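N-acetyl-beta-D glucosaminidase (Rhizomucor miehei CAU432, PDB 4ZM6) probably hydrolyses beta-linked N-acetylglucosamine and also carries a region, seen with acetyl-CoA bound, that is expected to act as a glucosamine N-acetyltransferase. Local coordinates at residues A[127-132]-A[173-178]; A[133-138]-A[149-154]; A[137-142]-A[184-189]; A[230-235]-A[266-271]. All blocks are in the same frame, centred on the assembly; numbering follows the deposited sequence.

Contact 1: residues A[127-132]-A[173-178]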
loop_
_atom_site.group_PDB
_atom_site.type_symbol
_atom_site.label_atom_id
_atom_site.label_comp_id
_atom_site.label_asym_id
_atom_site.label_seq_id
_atom_site.Cartn_x
_atom_site.Cartn_y
_atom_site.Cartn_z
ATOM N N MET A 127 22.847 0.109 -30.069
ATOM C CA MET A 127 22.738 0.218 -28.606
ATOM C C MET A 127 21.751 -0.799 -28.080
ATOM O O MET A 127 20.626 -0.890 -28.568
ATOM C CB MET A 127 22.282 1.605 -28.148
ATOM C CG MET A 127 23.419 2.519 -27.757
ATOM S SD MET A 127 24.283 3.079 -29.225
ATOM C CE MET A 127 23.166 4.353 -29.807
ATOM N N ASN A 128 22.172 -1.535 -27.060
ATOM C CA ASN A 128 21.368 -2.601 -26.487
ATOM C C ASN A 128 21.405 -2.589 -24.956
ATOM O O ASN A 128 21.264 -3.629 -24.311
ATOM C CB ASN A 128 21.841 -3.948 -27.047
ATOM C CG ASN A 128 23.346 -4.133 -26.946
ATOM O OD1 ASN A 128 24.053 -3.324 -26.340
ATOM N ND2 ASN A 128 23.845 -5.202 -27.546
ATOM N N TRP A 129 21.589 -1.401 -24.385
ATOM C CA TRP A 129 21.586 -1.214 -22.936
ATOM C C TRP A 129 21.516 0.277 -22.631
ATOM O O TRP A 129 22.510 0.985 -22.746
ATOM C CB TRP A 129 22.841 -1.812 -22.288
ATOM C CG TRP A 129 22.796 -1.874 -20.772
ATOM C CD1 TRP A 129 21.985 -1.156 -19.935
ATOM C CD2 TRP A 129 23.617 -2.685 -19.925
ATOM N NE1 TRP A 129 22.243 -1.483 -18.630
ATOM C CE2 TRP A 129 23.241 -2.417 -18.596
ATOM C CE3 TRP A 129 24.630 -3.616 -20.164
ATOM C CZ2 TRP A 129 23.841 -3.044 -17.508
ATOM C CZ3 TRP A 129 25.231 -4.241 -19.084
ATOM C CH2 TRP A 129 24.835 -3.950 -17.771
ATOM N N ASN A 130 20.341 0.748 -22.237
ATOM C CA ASN A 130 20.197 2.123 -21.806
ATOM C C ASN A 130 20.373 2.198 -20.289
ATOM O O ASN A 130 19.676 1.511 -19.538
ATOM C CB ASN A 130 18.837 2.673 -22.223
ATOM C CG ASN A 130 18.739 4.180 -22.059
ATOM O OD1 ASN A 130 19.676 4.835 -21.589
ATOM N ND2 ASN A 130 17.594 4.741 -22.445
ATOM N N LEU A 131 21.319 3.024 -19.845
ATOM C CA LEU A 131 21.556 3.233 -18.418
ATOM C C LEU A 131 20.478 4.181 -17.905
ATOM O O LEU A 131 20.685 5.385 -17.775
ATOM C CB LEU A 131 22.957 3.798 -18.173
ATOM C CG LEU A 131 24.112 2.963 -18.730
ATOM C CD1 LEU A 131 25.420 3.734 -18.617
ATOM C CD2 LEU A 131 24.209 1.622 -18.020
ATOM N N ALA A 132 19.314 3.606 -17.641
ATOM C CA ALA A 132 18.126 4.361 -17.282
ATOM C C ALA A 132 17.067 3.360 -16.825
ATOM O O ALA A 132 17.199 2.160 -17.084
ATOM C CB ALA A 132 17.637 5.162 -18.484
ATOM N N LYS A 173 13.612 -4.723 -26.392
ATOM C CA LYS A 173 14.825 -5.552 -26.387
ATOM C C LYS A 173 16.096 -4.764 -26.034
ATOM O O LYS A 173 17.146 -4.965 -26.643
ATOM C CB LYS A 173 14.986 -6.270 -27.736
ATOM N N VAL A 174 15.989 -3.880 -25.042
ATOM C CA VAL A 174 17.118 -3.073 -24.566
ATOM C C VAL A 174 17.201 -3.176 -23.044
ATOM O O VAL A 174 16.201 -2.980 -22.357
ATOM C CB VAL A 174 16.948 -1.593 -24.963
ATOM C CG1 VAL A 174 17.992 -0.719 -24.286
ATOM C CG2 VAL A 174 17.023 -1.435 -26.473
ATOM N N ALA A 175 18.392 -3.463 -22.522
ATOM C CA ALA A 175 18.586 -3.649 -21.079
ATOM C C ALA A 175 18.478 -2.327 -20.317
ATOM O O ALA A 175 18.598 -1.254 -20.908
ATOM C CB ALA A 175 19.927 -4.309 -20.807
ATOM N N THR A 176 18.246 -2.411 -19.009
ATOM C CA THR A 176 18.051 -1.215 -18.185
ATOM C C THR A 176 18.882 -1.228 -16.906
ATOM O O THR A 176 19.429 -2.253 -16.504
ATOM C CB THR A 176 16.563 -1.006 -17.810
ATOM O OG1 THR A 176 16.058 -2.157 -17.118
ATOM C CG2 THR A 176 15.728 -0.748 -19.054
ATOM N N SER A 177 18.971 -0.056 -16.288
ATOM C CA SER A 177 19.659 0.123 -15.020
ATOM C C SER A 177 18.946 1.219 -14.260
ATOM O O SER A 177 19.015 2.389 -14.637
ATOM C CB SER A 177 21.119 0.517 -15.231
ATOM O OG SER A 177 21.830 -0.511 -15.889
ATOM N N ILE A 178 18.233 0.836 -13.207
ATOM C CA ILE A 178 17.604 1.822 -12.341
ATOM C C ILE A 178 18.688 2.425 -11.441
ATOM O O ILE A 178 19.530 1.700 -10.894
ATOM C CB ILE A 178 16.406 1.251 -11.541
ATOM C CG1 ILE A 178 16.769 -0.021 -10.779
ATOM C CG2 ILE A 178 15.250 0.957 -12.482
ATOM C CD1 ILE A 178 15.785 -0.360 -9.688
#

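Contact 2: residues A[133-138]-A[149-154]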
loop_
_atom_site.group_PDB
_atom_site.type_symbol
_atom_site.label_atom_id
_atom_site.label_comp_id
_atom_site.label_asym_id
_atom_site.label_seq_id
_atom_site.Cartn_x
_atom_site.Cartn_y
_atom_site.Cartn_z
ATOM N N PRO A 133 16.012 3.838 -16.150
ATOM C CA PRO A 133 15.713 5.217 -15.816
ATOM C C PRO A 133 16.293 5.637 -14.479
ATOM O O PRO A 133 16.800 4.811 -13.725
ATOM C CB PRO A 133 14.191 5.207 -15.723
ATOM C CG PRO A 133 13.893 3.868 -15.143
ATOM C CD PRO A 133 14.972 2.933 -15.633
ATOM N N VAL A 134 16.204 6.931 -14.209
ATOM C CA VAL A 134 16.560 7.495 -12.922
ATOM C C VAL A 134 15.356 7.337 -11.996
ATOM O O VAL A 134 14.252 7.760 -12.336
ATOM C CB VAL A 134 16.938 8.984 -13.080
ATOM C CG1 VAL A 134 17.111 9.667 -11.732
ATOM C CG2 VAL A 134 18.209 9.110 -13.904
ATOM N N LEU A 135 15.562 6.706 -10.844
ATOM C CA LEU A 135 14.517 6.577 -9.823
ATOM C C LEU A 135 14.818 7.426 -8.582
ATOM O O LEU A 135 14.184 7.248 -7.535
ATOM C CB LEU A 135 14.342 5.110 -9.426
ATOM C CG LEU A 135 14.027 4.109 -10.538
ATOM C CD1 LEU A 135 13.582 2.796 -9.926
ATOM C CD2 LEU A 135 12.958 4.619 -11.486
ATOM N N ASP A 136 15.781 8.343 -8.699
ATOM C CA ASP A 136 16.073 9.304 -7.633
ATOM C C ASP A 136 14.874 10.219 -7.447
ATOM O O ASP A 136 14.204 10.558 -8.418
ATOM C CB ASP A 136 17.283 10.157 -7.978
ATOM C CG ASP A 136 18.527 9.340 -8.240
ATOM O OD1 ASP A 136 18.773 8.337 -7.527
ATOM O OD2 ASP A 136 19.272 9.719 -9.166
ATOM N N VAL A 137 14.618 10.619 -6.204
ATOM C CA VAL A 137 13.420 11.393 -5.863
ATOM C C VAL A 137 13.800 12.817 -5.467
ATOM O O VAL A 137 14.543 13.027 -4.510
ATOM C CB VAL A 137 12.637 10.732 -4.708
ATOM C CG1 VAL A 137 11.351 11.496 -4.418
ATOM C CG2 VAL A 137 12.338 9.277 -5.037
ATOM N N ASN A 138 13.254 13.792 -6.185
ATOM C CA ASN A 138 13.683 15.181 -6.047
ATOM C C ASN A 138 12.888 16.005 -5.030
ATOM O O ASN A 138 12.060 16.851 -5.391
ATOM C CB ASN A 138 13.660 15.868 -7.413
ATOM C CG ASN A 138 14.866 16.733 -7.627
ATOM O OD1 ASN A 138 15.978 16.226 -7.697
ATOM N ND2 ASN A 138 14.662 18.038 -7.713
ATOM N N ARG A 149 16.115 15.360 -14.003
ATOM C CA ARG A 149 16.371 13.949 -14.278
ATOM C C ARG A 149 15.492 13.036 -13.419
ATOM O O ARG A 149 15.314 11.865 -13.745
ATOM C CB ARG A 149 17.845 13.616 -14.033
ATOM C CG ARG A 149 18.807 14.347 -14.956
ATOM C CD ARG A 149 20.246 14.181 -14.495
ATOM N NE ARG A 149 20.723 12.807 -14.641
ATOM C CZ ARG A 149 21.861 12.341 -14.132
ATOM N NH1 ARG A 149 22.669 13.136 -13.437
ATOM N NH2 ARG A 149 22.191 11.067 -14.315
ATOM N N SER A 150 14.971 13.562 -12.312
ATOM C CA SER A 150 14.007 12.828 -11.497
ATOM C C SER A 150 12.587 13.163 -11.941
ATOM O O SER A 150 12.313 14.287 -12.347
ATOM C CB SER A 150 14.184 13.160 -10.014
ATOM O OG SER A 150 13.097 12.664 -9.246
ATOM N N TYR A 151 11.685 12.190 -11.847
ATOM C CA TYR A 151 10.294 12.392 -12.261
ATOM C C TYR A 151 9.578 13.398 -11.358
ATOM O O TYR A 151 8.615 14.045 -11.788
ATOM C CB TYR A 151 9.516 11.072 -12.258
ATOM C CG TYR A 151 10.041 10.009 -13.205
ATOM C CD1 TYR A 151 9.819 10.098 -14.580
ATOM C CD2 TYR A 151 10.741 8.906 -12.723
ATOM C CE1 TYR A 151 10.287 9.118 -15.444
ATOM C CE2 TYR A 151 11.216 7.922 -13.577
ATOM C CZ TYR A 151 10.986 8.029 -14.937
ATOM O OH TYR A 151 11.461 7.052 -15.784
ATOM N N GLY A 152 10.035 13.516 -10.109
ATOM C CA GLY A 152 9.469 14.491 -9.186
ATOM C C GLY A 152 9.712 14.207 -7.714
ATOM O O GLY A 152 10.579 13.418 -7.346
ATOM N N GLN A 153 8.891 14.846 -6.886
ATOM C CA GLN A 153 9.051 14.898 -5.433
ATOM C C GLN A 153 8.439 13.708 -4.710
ATOM O O GLN A 153 8.917 13.306 -3.651
ATOM C CB GLN A 153 8.356 16.160 -4.942
ATOM C CG GLN A 153 8.681 16.592 -3.534
ATOM C CD GLN A 153 8.135 17.978 -3.265
ATOM O OE1 GLN A 153 6.925 18.202 -3.332
ATOM N NE2 GLN A 153 9.023 18.924 -2.997
ATOM N N ASP A 154 7.361 13.176 -5.276
ATOM C CA ASP A 154 6.610 12.076 -4.683
ATOM C C ASP A 154 7.201 10.720 -5.096
ATOM O O ASP A 154 7.205 10.390 -6.282
ATOM C CB ASP A 154 5.151 12.175 -5.144
ATOM C CG ASP A 154 4.259 11.110 -4.543
ATOM O OD1 ASP A 154 4.712 10.349 -3.669
ATOM O OD2 ASP A 154 3.087 11.041 -4.957
HETATM O O HOH W 1 13.087 9.863 -10.907
#

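Contact 3: residues A[137-142]-A[184-189]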
loop_
_atom_site.group_PDB
_atom_site.type_symbol
_atom_site.label_atom_id
_atom_site.label_comp_id
_atom_site.label_asym_id
_atom_site.label_seq_id
_atom_site.Cartn_x
_atom_site.Cartn_y
_atom_site.Cartn_z
ATOM N N VAL A 137 14.618 10.619 -6.204
ATOM C CA VAL A 137 13.420 11.393 -5.863
ATOM C C VAL A 137 13.800 12.817 -5.467
ATOM O O VAL A 137 14.543 13.027 -4.510
ATOM C CB VAL A 137 12.637 10.732 -4.708
ATOM C CG1 VAL A 137 11.351 11.496 -4.418
ATOM C CG2 VAL A 137 12.338 9.277 -5.037
ATOM N N ASN A 138 13.254 13.792 -6.185
ATOM C CA ASN A 138 13.683 15.181 -6.047
ATOM C C ASN A 138 12.888 16.005 -5.030
ATOM O O ASN A 138 12.060 16.851 -5.391
ATOM C CB ASN A 138 13.660 15.868 -7.413
ATOM C CG ASN A 138 14.866 16.733 -7.627
ATOM O OD1 ASN A 138 15.978 16.226 -7.697
ATOM N ND2 ASN A 138 14.662 18.038 -7.713
ATOM N N ASN A 139 13.172 15.755 -3.755
ATOM C CA ASN A 139 12.610 16.539 -2.652
ATOM C C ASN A 139 13.513 17.710 -2.211
ATOM O O ASN A 139 13.167 18.441 -1.284
ATOM C CB ASN A 139 12.290 15.625 -1.467
ATOM C CG ASN A 139 13.459 14.742 -1.077
ATOM O OD1 ASN A 139 14.590 14.953 -1.520
ATOM N ND2 ASN A 139 13.191 13.738 -0.251
ATOM N N ASN A 140 14.658 17.883 -2.878
ATOM C CA ASN A 140 15.575 18.999 -2.608
ATOM C C ASN A 140 15.574 20.069 -3.719
ATOM O O ASN A 140 16.152 19.862 -4.801
ATOM C CB ASN A 140 17.009 18.491 -2.391
ATOM C CG ASN A 140 17.928 19.554 -1.796
ATOM O OD1 ASN A 140 17.650 20.754 -1.868
ATOM N ND2 ASN A 140 19.024 19.114 -1.194
ATOM N N PRO A 141 14.955 21.234 -3.439
ATOM C CA PRO A 141 14.921 22.367 -4.365
ATOM C C PRO A 141 16.271 22.787 -4.981
ATOM O O PRO A 141 16.283 23.383 -6.063
ATOM C CB PRO A 141 14.370 23.496 -3.493
ATOM C CG PRO A 141 13.479 22.806 -2.525
ATOM C CD PRO A 141 14.128 21.485 -2.243
ATOM N N LEU A 142 17.383 22.490 -4.305
ATOM C CA LEU A 142 18.711 22.944 -4.743
ATOM C C LEU A 142 19.601 21.820 -5.307
ATOM O O LEU A 142 20.823 21.976 -5.368
ATOM C CB LEU A 142 19.420 23.645 -3.571
ATOM C CG LEU A 142 18.868 25.024 -3.177
ATOM C CD1 LEU A 142 18.815 25.204 -1.665
ATOM C CD2 LEU A 142 19.687 26.134 -3.822
ATOM N N HIS A 184 19.833 9.268 -4.851
ATOM C CA HIS A 184 20.678 10.452 -4.944
ATOM C C HIS A 184 19.872 11.747 -4.977
ATOM O O HIS A 184 20.437 12.822 -5.136
ATOM C CB HIS A 184 21.528 10.363 -6.215
ATOM C CG HIS A 184 22.834 11.085 -6.120
ATOM N ND1 HIS A 184 22.921 12.453 -5.972
ATOM C CD2 HIS A 184 24.106 10.626 -6.154
ATOM C CE1 HIS A 184 24.192 12.805 -5.915
ATOM N NE2 HIS A 184 24.932 11.715 -6.023
ATOM N N GLY A 185 18.557 11.654 -4.830
ATOM C CA GLY A 185 17.692 12.807 -5.028
ATOM C C GLY A 185 17.679 13.841 -3.917
ATOM O O GLY A 185 17.246 14.976 -4.140
ATOM N N ASP A 186 18.133 13.466 -2.720
ATOM C CA ASP A 186 18.123 14.391 -1.582
ATOM C C ASP A 186 19.532 14.818 -1.182
ATOM O O ASP A 186 20.127 14.266 -0.252
ATOM C CB ASP A 186 17.379 13.787 -0.386
ATOM C CG ASP A 186 16.936 14.841 0.628
ATOM O OD1 ASP A 186 17.425 15.989 0.578
ATOM O OD2 ASP A 186 16.082 14.520 1.479
ATOM N N THR A 187 20.056 15.794 -1.924
ATOM C CA THR A 187 21.264 16.535 -1.545
ATOM C C THR A 187 21.374 17.791 -2.412
ATOM O O THR A 187 20.710 17.902 -3.444
ATOM C CB THR A 187 22.570 15.707 -1.703
ATOM O OG1 THR A 187 22.276 14.309 -1.839
ATOM C CG2 THR A 187 23.487 15.914 -0.497
ATOM N N ALA A 188 22.188 18.744 -1.965
ATOM C CA ALA A 188 22.586 19.895 -2.781
ATOM C C ALA A 188 23.964 19.675 -3.428
ATOM O O ALA A 188 24.387 20.467 -4.270
ATOM C CB ALA A 188 22.594 21.161 -1.937
ATOM N N THR A 189 24.648 18.598 -3.036
ATOM C CA THR A 189 25.998 18.295 -3.521
ATOM C C THR A 189 25.966 17.478 -4.818
ATOM O O THR A 189 25.167 16.547 -4.960
ATOM C CB THR A 189 26.812 17.517 -2.456
ATOM O OG1 THR A 189 26.785 18.225 -1.209
ATOM C CG2 THR A 189 28.264 17.322 -2.900
HETATM O O HOH W 2 15.254 18.521 0.667
#

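Contact 4: residues A[230-235]-A[266-271]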
loop_
_atom_site.group_PDB
_atom_site.type_symbol
_atom_site.label_atom_id
_atom_site.label_comp_id
_atom_site.label_asym_id
_atom_site.label_seq_id
_atom_site.Cartn_x
_atom_site.Cartn_y
_atom_site.Cartn_z
ATOM N N VAL A 230 24.519 1.402 -8.590
ATOM C CA VAL A 230 24.797 2.000 -7.296
ATOM C C VAL A 230 25.637 3.260 -7.495
ATOM O O VAL A 230 26.795 3.188 -7.908
ATOM C CB VAL A 230 25.550 1.009 -6.392
ATOM C CG1 VAL A 230 25.700 1.576 -4.991
ATOM C CG2 VAL A 230 24.822 -0.328 -6.359
ATOM N N GLY A 231 25.054 4.415 -7.201
ATOM C CA GLY A 231 25.779 5.677 -7.285
ATOM C C GLY A 231 26.823 5.815 -6.192
ATOM O O GLY A 231 27.040 4.892 -5.397
ATOM N N HIS A 232 27.471 6.978 -6.158
ATOM C CA HIS A 232 28.513 7.267 -5.175
ATOM C C HIS A 232 28.008 8.287 -4.167
ATOM O O HIS A 232 27.979 9.487 -4.450
ATOM C CB HIS A 232 29.769 7.795 -5.866
ATOM C CG HIS A 232 30.158 7.018 -7.080
ATOM N ND1 HIS A 232 30.635 5.727 -7.017
ATOM C CD2 HIS A 232 30.142 7.352 -8.392
ATOM C CE1 HIS A 232 30.896 5.297 -8.239
ATOM N NE2 HIS A 232 30.609 6.266 -9.091
ATOM N N MET A 233 27.601 7.799 -2.997
ATOM C CA MET A 233 27.179 8.659 -1.891
ATOM C C MET A 233 27.540 8.048 -0.539
ATOM O O MET A 233 27.534 6.826 -0.373
ATOM C CB MET A 233 25.677 8.968 -1.977
ATOM C CG MET A 233 24.806 7.826 -2.484
ATOM S SD MET A 233 23.356 8.425 -3.376
ATOM C CE MET A 233 23.260 7.214 -4.691
ATOM N N LEU A 234 27.873 8.917 0.413
ATOM C CA LEU A 234 28.315 8.501 1.737
ATOM C C LEU A 234 27.098 8.379 2.647
ATOM O O LEU A 234 26.316 9.326 2.784
ATOM C CB LEU A 234 29.316 9.524 2.299
ATOM C CG LEU A 234 30.340 9.083 3.356
ATOM C CD1 LEU A 234 29.668 8.640 4.643
ATOM C CD2 LEU A 234 31.254 7.988 2.826
ATOM N N LEU A 235 26.948 7.206 3.260
ATOM C CA LEU A 235 25.834 6.923 4.166
ATOM C C LEU A 235 26.379 6.534 5.540
ATOM O O LEU A 235 26.605 5.350 5.811
ATOM C CB LEU A 235 24.961 5.810 3.582
ATOM C CG LEU A 235 24.142 6.249 2.359
ATOM C CD1 LEU A 235 24.307 5.286 1.194
ATOM C CD2 LEU A 235 22.670 6.429 2.714
ATOM N N ILE A 266 25.690 -3.005 -10.922
ATOM C CA ILE A 266 26.772 -2.281 -11.596
ATOM C C ILE A 266 27.015 -0.951 -10.871
ATOM O O ILE A 266 26.124 -0.454 -10.181
ATOM C CB ILE A 266 26.435 -2.056 -13.094
ATOM C CG1 ILE A 266 27.601 -1.392 -13.835
ATOM C CG2 ILE A 266 25.176 -1.216 -13.267
ATOM C CD1 ILE A 266 27.510 -1.499 -15.344
ATOM N N THR A 267 28.218 -0.390 -11.000
ATOM C CA THR A 267 28.529 0.909 -10.390
ATOM C C THR A 267 28.240 2.051 -11.356
ATOM O O THR A 267 28.129 1.847 -12.568
ATOM C CB THR A 267 30.015 1.038 -9.974
ATOM O OG1 THR A 267 30.820 1.372 -11.115
ATOM C CG2 THR A 267 30.531 -0.252 -9.319
ATOM N N ASP A 268 28.133 3.256 -10.805
ATOM C CA ASP A 268 28.193 4.473 -11.602
ATOM C C ASP A 268 29.664 4.661 -12.006
ATOM O O ASP A 268 30.546 3.962 -11.489
ATOM C CB ASP A 268 27.668 5.667 -10.788
ATOM C CG ASP A 268 27.326 6.880 -11.650
ATOM O OD1 ASP A 268 27.601 6.863 -12.866
ATOM O OD2 ASP A 268 26.779 7.861 -11.106
ATOM N N CYS A 269 29.920 5.583 -12.934
ATOM C CA CYS A 269 31.279 5.849 -13.434
ATOM C C CYS A 269 32.306 5.963 -12.302
ATOM O O CYS A 269 32.215 6.864 -11.459
ATOM C CB CYS A 269 31.297 7.136 -14.278
ATOM S SG CYS A 269 32.749 7.339 -15.343
ATOM N N LEU A 270 33.284 5.058 -12.299
ATOM C CA LEU A 270 34.337 5.055 -11.280
ATOM C C LEU A 270 35.386 6.170 -11.458
ATOM O O LEU A 270 36.344 6.238 -10.693
ATOM C CB LEU A 270 35.047 3.696 -11.247
ATOM C CG LEU A 270 34.225 2.499 -10.764
ATOM C CD1 LEU A 270 34.990 1.206 -10.988
ATOM C CD2 LEU A 270 33.858 2.650 -9.297
ATOM N N GLU A 271 35.214 7.032 -12.458
ATOM C CA GLU A 271 36.145 8.136 -12.700
ATOM C C GLU A 271 35.630 9.483 -12.195
ATOM O O GLU A 271 36.310 10.498 -12.340
ATOM C CB GLU A 271 36.479 8.227 -14.190
ATOM C CG GLU A 271 37.233 7.012 -14.720
ATOM C CD GLU A 271 37.804 7.221 -16.112
ATOM O OE1 GLU A 271 37.824 8.375 -16.597
ATOM O OE2 GLU A 271 38.236 6.221 -16.727
#

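Contact 1: residues A[127-132]-A[173-178]
S177 OG is held by two groups. The indole W129 NE1 donates to S177 OG at 2.9 Å, with the hydroxyl oxygen close to the ring plane. S177 OG is also hydrogen-bonded to the hydroxyl of S227. W129 keeps its CG anti to the backbone N (chi1 -170°), which swings the indole alongside 175-177. There A175 CB lies over one face of the five-membered ring in a CH-pi contact, 3.9 Å from the ring centroid. F76 meets the same indole edge-to-face.

The backbones run beside each other with W129 and A175 in register. N130 N donates to A175 O at 3.0 Å, while A175 N reaches N128 O only weakly. These segments belong to a parallel beta-alpha-beta crossover of the TIM-barrel domain: strand 129-130 leads through helix 155-171 to strand 178-181. An inverse gamma turn centred on L131 then bends the chain. Past it, S177 N donates to A132 O at 2.9 Å. V174 CG1 packs against the backbone at N130 N, 3.4 Å away. The N130 amide points elsewhere and binds Q81 O through its ND2.

Contact 2: residues A[133-138]-A[149-154]
P133 follows a cis peptide bond and meets Y151 at the hydroxyl: P133 CB lies 3.3 Å from Y151 OH, and the two side chains cross obliquely. Y151 OH itself is hydrogen-bonded to Q165 of helix 155-171. L135 CD2 approaches the edge of the tyrosine ring, 4.3 Å from Y151 CE2. V134 sets its CB against the carbonyl R149 O, while the guanidinium of R149 turns to a salt bridge with E82.

S150 is the polar centre. S150 CB faces 133-138, and with OG anti to the backbone N (chi1 168°) the hydroxyl lies beside D136 O and N138 N. S150 OG donates to D136 O, though the modelled length is too short to trust. It also accepts from G152 N at 3.3 Å, making an ST turn, and weakly from N138 N. The main bond of N138 N is to G152 O, at 2.9 Å. One water donates to V134 O and D136 O and accepts from Y151 N at 2.9 Å.

Both segments belong to the loop that joins strand 129-130 to helix 155-171 in the TIM-barrel domain. The serine hydroxyl and the water bridge peptide groups of two irregular segments, beside the direct N138 N to G152 O bond.

Contact 3: residues A[137-142]-A[184-189]
G185, N140 and D186 carry most of this contact. G185 has no side chain, and its CA rests against the carbonyl of V137. The G185 CA to V137 O distance is 3.2 Å, a CA-H...O contact with an angle of 138° at the hydrogen. G185 O is taken by N143 ND2.

N140 directs its amide at the backbone of 187-188. With CG anti to the backbone N (chi1 -167°), N140 ND2 comes within 3.1 Å of T187 O, but the angle is too poor for a hydrogen bond. N140 OD1 accepts from L142 N at 3.0 Å, closing an Asx turn.

Both segments are loops that follow strands of the TIM-barrel domain, 129-130 and 178-181, and they meet on the side where those strands end, which probably borders the glycosidase site.

D186 faces N139. The two side chains cross at about a right angle, with amide and carboxylate planes 63° apart. N139 OD1 and D186 OD2 are both acceptors and make no bond. The charge of D186 is met by a salt bridge from its OD2 to K200. A water donates to N139 O at 2.9 Å and weakly to D186 OD1. Farther along, L142 CB packs on A188 CB.

Contact 4: residues A[230-235]-A[266-271]
V230 has both backbone polar atoms bonded across the contact. V230 N donates to I266 O at 2.9 Å. V230 O accepts from D268 N at 3.2 Å. S245 OG lies within bonding distance of both V230 O and G231 O and can donate to one at a time; S244 OG also bonds G231 O.

The two V230 bonds flank T267 and make a parallel bridge between V230 and T267. They join the ends of strands 227-230 and 264-267, neighbours in the TIM barrel, ends that probably border the glycosidase site. Beyond the bridge a side chain takes over.

H232 NE2 donates to C269 O at 2.9 Å. The bond is bent, with an N-H...O angle of 134°, and C269 O lies 31° out of the ring plane. D268 CB packs at the same nitrogen, 3.4 Å from H232 NE2. The planes of the D268 carboxylate and the ring are nearly parallel, 8° apart, but H232 NE2 and D268 OD2 are not in contact.

Within 266-271, D268 OD1 accepts from C269 N. T267 OG1 donates to D268 O and accepts weakly from M297 N on strand 296-298. L270 CD2 touches H232 CE1 at 4.1 Å.

All four contacts lie in the TIM-barrel domain of the glycoside hydrolase. Contact 2 is nested inside the loop that contact 1 closes, and they touch where I178 CG2 packs 3.6 Å from L135 CD1. Contacts 2 and 3 share V137 and N138, and their centres are about 9 Å apart. A probable hydrogen bond of 3.0 Å from H184 N to D136 OD1 ties them. Contact 3 reaches contact 4 through H184 CD2, 3.6 Å from M233 SD. Contacts 3 and 4 lie at strand ends that probably border the glycosidase site. Contacts 1 and 4 stay about 4 Å apart at their nearest atoms. The acetyl-CoA pocket, with R520, lies away from all four.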